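Local coordinates for OxyA protein (Actinoplanes teichomyceticus, PDB 5HH3) that is a haem-dependent cytochrome P450 that probably catalyses a phenolic coupling, cyclising the peptide precursor during glycopeptide antibiotic biosynthesis, at residues R22-P27 against M254-E259. Residues are numbered along the deposited sequence; the frame is centred on the assembly and turned at random.
Sequences RDRFDP and MADDPE. With GOL (glycerol), chain M.
A type II' beta turn, Asp-23 to Asp-26, joins two short, weakly bonded antiparallel strands near the N-terminus of this cytochrome P450. Its two central residues, Arg-24 and Phe-25, face Asp-256 at the C-terminal end of the long helix 225-256. The contact is small, about 98 Å² over both sides, and lies away from the haem site. Its one direct polar link is a salt bridge, with Arg-24 NH2 3.0 Å from Asp-256 OD1. The hydrogen bond is bent, with an N-H...O angle of 147°. The acceptor lies near the guanidinium plane, but the nitrogen meets OD1 from above the carboxylate. The CB of Asp-256 already points to the turn, and CG anti to the backbone N (chi1 -168°) carries the carboxylate on toward Arg-24. The Phe-25 ring passes alongside this carboxylate, with CE2 4.2 Å from Asp-256 OD2. The ring also meets Trp-252 of the same helix and touches Leu-282. Within the turn segment, Arg-22 NH2 donates a nearly straight bond of 2.9 Å to Phe-25 O. Arg-22 also pairs with Glu-286, and Phe-25 O also accepts a bond from Arg-319.

A glycerol, probably from the crystallisation liquor, bridges the two sides. Its O2 bonds to Asp-256 OD2 at a very short 2.5 Å, so its exact placing is doubtful. Its O3 also bonds to OD2, and Arg-24 NH1 donates to that O3 over 3.2 Å.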
# COMPACT_ATOMS: atom_id res chain seq x y z
N ARG B 22 -19.57 0.89 -0.21
CA ARG B 22 -20.94 0.93 -0.71
C ARG B 22 -21.91 1.17 0.43
O ARG B 22 -21.69 0.71 1.54
CB ARG B 22 -21.31 -0.38 -1.41
CG ARG B 22 -20.34 -0.85 -2.48
CD ARG B 22 -20.46 -0.07 -3.77
NE ARG B 22 -21.63 -0.42 -4.56
CZ ARG B 22 -21.68 -1.30 -5.57
NH1 ARG B 22 -20.62 -2.01 -5.95
NH2 ARG B 22 -22.83 -1.47 -6.21
N ASP B 23 -22.98 1.90 0.13
CA ASP B 23 -24.11 2.03 1.05
C ASP B 23 -25.18 1.10 0.51
O ASP B 23 -25.94 1.47 -0.41
CB ASP B 23 -24.59 3.48 1.11
CG ASP B 23 -25.78 3.65 2.04
OD1 ASP B 23 -26.16 2.71 2.78
OD2 ASP B 23 -26.35 4.76 2.05
N ARG B 24 -25.21 -0.11 1.06
CA ARG B 24 -26.00 -1.20 0.48
C ARG B 24 -25.55 -1.40 -0.99
O ARG B 24 -24.42 -1.79 -1.20
CB ARG B 24 -27.50 -0.97 0.70
CG ARG B 24 -27.84 -0.77 2.18
CD ARG B 24 -29.34 -0.63 2.48
NE ARG B 24 -30.03 -1.91 2.29
CZ ARG B 24 -30.81 -2.24 1.25
NH1 ARG B 24 -31.05 -1.38 0.26
NH2 ARG B 24 -31.37 -3.46 1.20
N PHE B 25 -26.38 -1.09 -1.98
CA PHE B 25 -26.00 -1.21 -3.40
C PHE B 25 -25.48 0.08 -4.02
O PHE B 25 -25.01 0.07 -5.16
CB PHE B 25 -27.19 -1.70 -4.23
CG PHE B 25 -27.75 -3.00 -3.76
CD1 PHE B 25 -27.08 -4.18 -4.04
CD2 PHE B 25 -28.89 -3.05 -3.00
CE1 PHE B 25 -27.57 -5.39 -3.60
CE2 PHE B 25 -29.39 -4.27 -2.55
CZ PHE B 25 -28.72 -5.43 -2.85
N ASP B 26 -25.57 1.19 -3.28
CA ASP B 26 -25.26 2.49 -3.83
C ASP B 26 -23.82 2.93 -3.62
O ASP B 26 -23.20 2.55 -2.63
CB ASP B 26 -26.16 3.53 -3.22
CG ASP B 26 -27.62 3.24 -3.45
OD1 ASP B 26 -27.96 2.44 -4.36
OD2 ASP B 26 -28.41 3.84 -2.73
N PRO B 27 -23.31 3.79 -4.53
CA PRO B 27 -22.07 4.55 -4.28
C PRO B 27 -22.20 5.41 -3.01
O PRO B 27 -23.29 5.91 -2.76
CB PRO B 27 -21.99 5.49 -5.49
CG PRO B 27 -22.91 4.92 -6.52
CD PRO B 27 -23.99 4.23 -5.76
N MET B 254 -31.93 -10.27 -5.32
CA MET B 254 -33.14 -11.07 -5.52
C MET B 254 -34.06 -11.12 -4.29
O MET B 254 -35.26 -10.95 -4.44
CB MET B 254 -32.80 -12.49 -5.94
CG MET B 254 -32.11 -12.55 -7.30
SD MET B 254 -31.50 -14.21 -7.66
CE MET B 254 -33.08 -15.09 -7.52
N ALA B 255 -33.49 -11.33 -3.11
CA ALA B 255 -34.24 -11.23 -1.86
C ALA B 255 -34.77 -9.78 -1.61
O ALA B 255 -35.89 -9.60 -1.13
CB ALA B 255 -33.40 -11.72 -0.69
N ASP B 256 -33.99 -8.78 -1.97
CA ASP B 256 -34.38 -7.39 -1.80
C ASP B 256 -35.48 -6.93 -2.77
O ASP B 256 -36.32 -6.12 -2.39
CB ASP B 256 -33.16 -6.47 -1.94
CG ASP B 256 -33.43 -5.06 -1.48
OD1 ASP B 256 -33.57 -4.83 -0.27
OD2 ASP B 256 -33.54 -4.16 -2.33
N ASP B 257 -35.47 -7.42 -4.01
CA ASP B 257 -36.43 -6.98 -5.01
C ASP B 257 -37.04 -8.19 -5.73
O ASP B 257 -36.81 -8.39 -6.93
CB ASP B 257 -35.78 -6.00 -5.99
CG ASP B 257 -36.81 -5.15 -6.76
OD1 ASP B 257 -38.02 -5.44 -6.72
OD2 ASP B 257 -36.42 -4.18 -7.43
N PRO B 258 -37.86 -8.98 -5.01
CA PRO B 258 -38.38 -10.21 -5.59
C PRO B 258 -39.30 -10.02 -6.82
O PRO B 258 -39.34 -10.91 -7.69
CB PRO B 258 -39.14 -10.85 -4.41
CG PRO B 258 -39.49 -9.71 -3.51
CD PRO B 258 -38.34 -8.77 -3.63
N GLU B 259 -40.00 -8.89 -6.92
CA GLU B 259 -40.97 -8.70 -8.01
C GLU B 259 -40.31 -8.62 -9.40
O GLU B 259 -40.83 -9.18 -10.36
CB GLU B 259 -41.90 -7.52 -7.73
CG GLU B 259 -42.86 -7.83 -6.58
CD GLU B 259 -43.74 -6.67 -6.15
OE1 GLU B 259 -43.34 -5.51 -6.30
OE2 GLU B 259 -44.86 -6.94 -5.64
C1 GOL M . -33.59 -1.88 -6.08
O1 GOL M . -34.45 -2.86 -6.67
C2 GOL M . -33.26 -2.25 -4.64
O2 GOL M . -32.75 -3.59 -4.65
C3 GOL M . -32.20 -1.32 -4.05
O3 GOL M . -32.35 -1.19 -2.63